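Serine/threonine-protein kinase BRSK1 (Mus musculus, PDB 5IRI) is a serine/threonine kinase whose C-terminal fragment, an autoinhibitory sequence followed by a KA1 domain, probably helps to restrain the kinase activity. Local coordinates at residues A56-S61 / K69-Q74; V75-S80 / G96-T101. One frame throughout, in Å; residues are numbered along the deposited sequence.

Contact 1: A56-S61 / K69-Q74; sequences AEYKAS and KPVRFQ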
loop_
_atom_site.group_PDB
_atom_site.type_symbol
_atom_site.label_atom_id
_atom_site.label_comp_id
_atom_site.label_asym_id
_atom_site.label_seq_id
_atom_site.Cartn_x
_atom_site.Cartn_y
_atom_site.Cartn_z
ATOM N N ALA A 56 -4.847 -0.361 -6.495
ATOM C CA ALA A 56 -4.638 -1.777 -6.258
ATOM C C ALA A 56 -5.946 -2.404 -5.831
ATOM O O ALA A 56 -6.703 -1.809 -5.053
ATOM C CB ALA A 56 -3.566 -2.004 -5.191
ATOM N N GLU A 57 -6.198 -3.606 -6.353
ATOM C CA GLU A 57 -7.353 -4.406 -5.975
ATOM C C GLU A 57 -6.890 -5.746 -5.432
ATOM O O GLU A 57 -6.126 -6.458 -6.089
ATOM C CB GLU A 57 -8.290 -4.630 -7.148
ATOM C CG GLU A 57 -9.647 -5.113 -6.723
ATOM C CD GLU A 57 -10.576 -5.336 -7.892
ATOM O OE1 GLU A 57 -10.168 -6.051 -8.837
ATOM O OE2 GLU A 57 -11.707 -4.796 -7.864
ATOM N N TYR A 58 -7.358 -6.079 -4.244
ATOM C CA TYR A 58 -7.078 -7.352 -3.586
ATOM C C TYR A 58 -8.349 -8.187 -3.687
ATOM O O TYR A 58 -9.311 -7.956 -2.951
ATOM C CB TYR A 58 -6.653 -7.111 -2.142
ATOM C CG TYR A 58 -6.491 -8.359 -1.320
ATOM C CD1 TYR A 58 -7.563 -8.892 -0.635
ATOM C CD2 TYR A 58 -5.262 -9.000 -1.217
ATOM C CE1 TYR A 58 -7.435 -10.033 0.110
ATOM C CE2 TYR A 58 -5.119 -10.151 -0.456
ATOM C CZ TYR A 58 -6.218 -10.661 0.212
ATOM O OH TYR A 58 -6.124 -11.799 0.982
ATOM N N LYS A 59 -8.356 -9.150 -4.610
ATOM C CA LYS A 59 -9.587 -9.851 -4.956
ATOM C C LYS A 59 -9.972 -10.938 -3.955
ATOM O O LYS A 59 -11.146 -11.317 -3.901
ATOM C CB LYS A 59 -9.460 -10.466 -6.353
ATOM C CG LYS A 59 -9.170 -9.473 -7.471
ATOM C CD LYS A 59 -8.998 -10.167 -8.811
ATOM C CE LYS A 59 -8.990 -9.179 -9.973
ATOM N NZ LYS A 59 -9.032 -9.877 -11.301
ATOM N N ALA A 60 -9.017 -11.435 -3.160
ATOM C CA ALA A 60 -9.241 -12.624 -2.338
ATOM C C ALA A 60 -10.302 -12.415 -1.256
ATOM O O ALA A 60 -10.981 -13.377 -0.872
ATOM C CB ALA A 60 -7.919 -13.059 -1.706
ATOM N N SER A 61 -10.445 -11.193 -0.731
ATOM C CA SER A 61 -11.442 -10.952 0.307
ATOM C C SER A 61 -12.854 -10.960 -0.250
ATOM O O SER A 61 -13.813 -11.030 0.524
ATOM C CB SER A 61 -11.179 -9.623 1.019
ATOM O OG SER A 61 -11.703 -8.531 0.283
ATOM N N LYS A 69 -16.566 -8.095 -0.189
ATOM C CA LYS A 69 -16.087 -7.197 -1.225
ATOM C C LYS A 69 -14.565 -7.271 -1.326
ATOM O O LYS A 69 -13.881 -7.457 -0.319
ATOM C CB LYS A 69 -16.506 -5.748 -0.924
ATOM C CG LYS A 69 -17.854 -5.546 -0.212
ATOM C CD LYS A 69 -17.793 -4.399 0.823
ATOM C CE LYS A 69 -16.896 -4.768 2.043
ATOM N NZ LYS A 69 -16.826 -3.767 3.169
ATOM N N PRO A 70 -13.976 -7.157 -2.509
ATOM C CA PRO A 70 -12.518 -7.033 -2.579
ATOM C C PRO A 70 -12.087 -5.712 -1.982
ATOM O O PRO A 70 -12.886 -4.799 -1.785
ATOM C CB PRO A 70 -12.209 -7.089 -4.076
ATOM C CG PRO A 70 -13.496 -6.801 -4.741
ATOM C CD PRO A 70 -14.594 -7.241 -3.839
ATOM N N VAL A 71 -10.810 -5.628 -1.654
ATOM C CA VAL A 71 -10.242 -4.396 -1.128
ATOM C C VAL A 71 -9.638 -3.632 -2.295
ATOM O O VAL A 71 -8.779 -4.154 -3.010
ATOM C CB VAL A 71 -9.191 -4.682 -0.050
ATOM C CG1 VAL A 71 -8.657 -3.386 0.529
ATOM C CG2 VAL A 71 -9.789 -5.527 1.034
ATOM N N ARG A 72 -10.127 -2.416 -2.520
ATOM C CA ARG A 72 -9.520 -1.479 -3.450
ATOM C C ARG A 72 -8.896 -0.366 -2.633
ATOM O O ARG A 72 -9.555 0.213 -1.763
ATOM C CB ARG A 72 -10.545 -0.878 -4.407
ATOM C CG ARG A 72 -11.349 -1.859 -5.207
ATOM C CD ARG A 72 -11.801 -1.200 -6.495
ATOM N NE ARG A 72 -12.362 -2.186 -7.415
ATOM C CZ ARG A 72 -13.649 -2.522 -7.453
ATOM N NH1 ARG A 72 -14.507 -1.938 -6.625
ATOM N NH2 ARG A 72 -14.076 -3.438 -8.315
ATOM N N PHE A 73 -7.638 -0.063 -2.901
ATOM C CA PHE A 73 -7.004 1.023 -2.179
ATOM C C PHE A 73 -6.048 1.754 -3.101
ATOM O O PHE A 73 -5.759 1.320 -4.223
ATOM C CB PHE A 73 -6.275 0.530 -0.928
ATOM C CG PHE A 73 -5.153 -0.435 -1.210
ATOM C CD1 PHE A 73 -5.411 -1.768 -1.474
ATOM C CD2 PHE A 73 -3.834 -0.007 -1.195
ATOM C CE1 PHE A 73 -4.382 -2.644 -1.726
ATOM C CE2 PHE A 73 -2.799 -0.891 -1.448
ATOM C CZ PHE A 73 -3.077 -2.211 -1.709
ATOM N N GLN A 74 -5.562 2.878 -2.610
ATOM C CA GLN A 74 -4.665 3.733 -3.358
ATOM C C GLN A 74 -3.393 3.910 -2.556
ATOM O O GLN A 74 -3.433 3.930 -1.325
ATOM C CB GLN A 74 -5.311 5.075 -3.630
ATOM C CG GLN A 74 -4.435 6.039 -4.372
ATOM C CD GLN A 74 -5.221 7.191 -4.980
ATOM O OE1 GLN A 74 -6.330 7.017 -5.501
ATOM N NE2 GLN A 74 -4.642 8.372 -4.927
#

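Contact 2: V75-S80 / G96-T101; sequences VDISSS and GIYSVT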
loop_
_atom_site.group_PDB
_atom_site.type_symbol
_atom_site.label_atom_id
_atom_site.label_comp_id
_atom_site.label_asym_id
_atom_site.label_seq_id
_atom_site.Cartn_x
_atom_site.Cartn_y
_atom_site.Cartn_z
ATOM N N VAL A 75 -2.272 4.027 -3.257
ATOM C CA VAL A 75 -0.966 4.251 -2.656
ATOM C C VAL A 75 -0.383 5.508 -3.269
ATOM O O VAL A 75 -0.275 5.603 -4.493
ATOM C CB VAL A 75 -0.020 3.062 -2.890
ATOM C CG1 VAL A 75 1.348 3.353 -2.302
ATOM C CG2 VAL A 75 -0.603 1.782 -2.320
ATOM N N ASP A 76 -0.001 6.464 -2.426
ATOM C CA ASP A 76 0.624 7.704 -2.873
ATOM C C ASP A 76 1.941 7.904 -2.150
ATOM O O ASP A 76 2.018 7.721 -0.930
ATOM C CB ASP A 76 -0.275 8.901 -2.614
ATOM C CG ASP A 76 -1.639 8.739 -3.224
ATOM O OD1 ASP A 76 -2.458 8.000 -2.619
ATOM O OD2 ASP A 76 -1.878 9.330 -4.307
ATOM N N ILE A 77 2.963 8.288 -2.905
ATOM C CA ILE A 77 4.284 8.603 -2.390
ATOM C C ILE A 77 4.465 10.103 -2.471
ATOM O O ILE A 77 4.130 10.707 -3.488
ATOM C CB ILE A 77 5.374 7.887 -3.195
ATOM C CG1 ILE A 77 5.006 6.423 -3.409
ATOM C CG2 ILE A 77 6.709 8.015 -2.494
ATOM C CD1 ILE A 77 5.833 5.777 -4.452
ATOM N N SER A 78 4.984 10.709 -1.407
ATOM C CA SER A 78 5.151 12.157 -1.353
ATOM C C SER A 78 6.473 12.495 -0.689
ATOM O O SER A 78 6.876 11.846 0.280
ATOM C CB SER A 78 4.007 12.829 -0.593
ATOM O OG SER A 78 4.240 14.219 -0.469
ATOM N N SER A 79 7.136 13.514 -1.216
ATOM C CA SER A 79 8.378 14.024 -0.661
ATOM C C SER A 79 8.152 15.313 0.139
ATOM O O SER A 79 7.080 15.935 0.120
ATOM C CB SER A 79 9.393 14.266 -1.781
ATOM O OG SER A 79 10.446 15.103 -1.339
ATOM N N SER A 80 9.189 15.692 0.875
ATOM C CA SER A 80 9.243 17.001 1.473
ATOM C C SER A 80 9.923 17.949 0.497
ATOM O O SER A 80 9.519 19.103 0.380
ATOM C CB SER A 80 9.990 16.951 2.795
ATOM O OG SER A 80 11.321 16.525 2.588
ATOM N N GLY A 96 15.825 14.969 1.642
ATOM C CA GLY A 96 14.497 15.084 2.223
ATOM C C GLY A 96 14.047 13.823 2.945
ATOM O O GLY A 96 14.865 12.940 3.255
ATOM N N ILE A 97 12.748 13.746 3.245
ATOM C CA ILE A 97 12.121 12.519 3.713
ATOM C C ILE A 97 10.861 12.273 2.890
ATOM O O ILE A 97 10.386 13.145 2.155
ATOM C CB ILE A 97 11.785 12.553 5.211
ATOM C CG1 ILE A 97 10.581 13.453 5.472
ATOM C CG2 ILE A 97 12.973 13.013 6.014
ATOM C CD1 ILE A 97 10.158 13.443 6.916
ATOM N N TYR A 98 10.316 11.064 3.030
ATOM C CA TYR A 98 9.271 10.568 2.148
ATOM C C TYR A 98 8.147 9.963 2.963
ATOM O O TYR A 98 8.378 9.413 4.039
ATOM C CB TYR A 98 9.799 9.501 1.182
ATOM C CG TYR A 98 10.677 10.024 0.076
ATOM C CD1 TYR A 98 10.121 10.570 -1.060
ATOM C CD2 TYR A 98 12.059 9.974 0.168
ATOM C CE1 TYR A 98 10.917 11.057 -2.089
ATOM C CE2 TYR A 98 12.866 10.453 -0.850
ATOM C CZ TYR A 98 12.289 10.997 -1.982
ATOM O OH TYR A 98 13.075 11.483 -3.014
ATOM N N SER A 99 6.932 10.047 2.438
ATOM C CA SER A 99 5.790 9.402 3.065
ATOM C C SER A 99 5.034 8.591 2.027
ATOM O O SER A 99 4.921 9.007 0.871
ATOM C CB SER A 99 4.857 10.415 3.708
ATOM O OG SER A 99 4.422 11.361 2.752
ATOM N N VAL A 100 4.533 7.429 2.440
ATOM C CA VAL A 100 3.661 6.596 1.620
ATOM C C VAL A 100 2.303 6.571 2.295
ATOM O O VAL A 100 2.181 6.151 3.451
ATOM C CB VAL A 100 4.216 5.171 1.441
ATOM C CG1 VAL A 100 3.366 4.383 0.471
ATOM C CG2 VAL A 100 5.645 5.205 0.945
ATOM N N THR A 101 1.287 7.022 1.583
ATOM C CA THR A 101 -0.078 7.032 2.085
ATOM C C THR A 101 -0.845 5.863 1.470
ATOM O O THR A 101 -0.855 5.702 0.244
ATOM C CB THR A 101 -0.738 8.366 1.745
ATOM O OG1 THR A 101 0.159 9.434 2.076
ATOM C CG2 THR A 101 -2.033 8.538 2.501
#

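Contact 1: A56-S61 / K69-Q74
Arg72 and Glu57 face each other as the non-hydrogen-bonded pair between antiparallel strands 53-58 and 71-79, and their side chains run alongside one another. Arg72 starts with its CB 4.0 Å from Ala56 O. CG then points away from the carbonyl carbon, beside the backbone N (chi1 -56°), and packs 4.0 Å from Glu57 CG. CD passes 3.8 Å from Glu57 OE2. Arg72 NE forms a salt bridge to Glu57 OE2 at 2.7 Å, and NH2 lies 2.8 Å from the same OE2. CZ, between them, is also close to OE2, while NH1 points away. OE2 comes in obliquely to the guanidinium. The two flat groups are 35° apart, so they are not coplanar. Arg72 is exposed, and solvent probably weakens the pairing.

Ala56 with Phe73 and Tyr58 with Val71 are the hydrogen-bonded pairs on either side of it. These strands belong to the antiparallel sheet of the KA1 domain. Helix 109-124 packs on the face that carries Ala56, Tyr58, Val71 and Phe73. Val115 of that helix touches both Tyr58 and Phe73.

On this inner face Ala56 CB lies over one face of the Phe73 ring, offset toward the rim, in a CH-pi contact. Its nearest ring atom is Phe73 CZ, at 3.5 Å. The ring gets there because Phe73 CG stands between the backbone N and the carbonyl carbon (chi1 62°), which swings it back over the neighbouring strand. Tyr58 CB packs against Val71 CB at 4.1 Å.

Beyond the paired residues, Pro70 CB rests 3.2 Å from Tyr58 O. Ser61 OG donates a hydrogen bond to Lys69 O just past the last bridge, though its apparent length is doubtfully short. Arg111 of helix 109-124 also touches Ser61.

Contact 2: V75-S80 / G96-T101
The Tyr98 ring meets Ser79 across the strands through its CD1-CE1 side. Ser79 CB is 3.6 Å from Tyr98 CE1. Ser78 O and Ile77 CG2 also lie near the ring. All three approach obliquely, neither squarely over a face nor at an edge. Tyr98 CG, beside the backbone N (chi1 -73°), sets this side of the ring next to Ser79. Ile30 of helix 27-40 touches the tyrosine side chain. The other flat group, the Asp76 carboxylate, has its polar partner along its own strand: OD2 is hydrogen-bonded to Gln74 NE2.

Val75 CG1 touches Val100 CG1 at 3.6 Å, the two side chains crossing at a slant. Ile77 pairs with Val100 on the same inner face, where helix 27-40 also covers Val75 and Ile77.

Asp76 with Thr101 and Ser78 with Ser99 are the hydrogen-bonded pairs. Thr101 N to Asp76 O is 2.7 Å, in the carbonyl plane. Ser99 N to Ser78 O is 2.8 Å. At the end of the pair, next to unmodelled residues 81-95, Ser80 takes part twice. Its N gives to Ile97 O at 3.1 Å, and its OG accepts from Ile97 N at 3.2 Å. The side chain thus stands in for a backbone carbonyl and prolongs the ladder.

The two strands, with the face carrying Val75, Ile77, Tyr98 and Val100 turned to helix 27-40, are the central pair of the six-stranded antiparallel sheet of a KA1 domain.

Overall arrangement
Strand 71-79 serves both contacts. Its first half pairs with strand 53-58 in contact 1, and its second half pairs with strand 98-106 on the other edge in contact 2. The contact centres are about 22 Å apart, on opposite sides of the chain's centre and about 11 and 12 Å from it. The segments adjoin in sequence at Gln74 and Val75. Each contact lies under a different helix on the same sheet face: 109-124 at contact 1, 27-40 at contact 2. Both are structural pairings within the KA1 domain. The fragment contains no kinase domain, so neither can be placed relative to the active site.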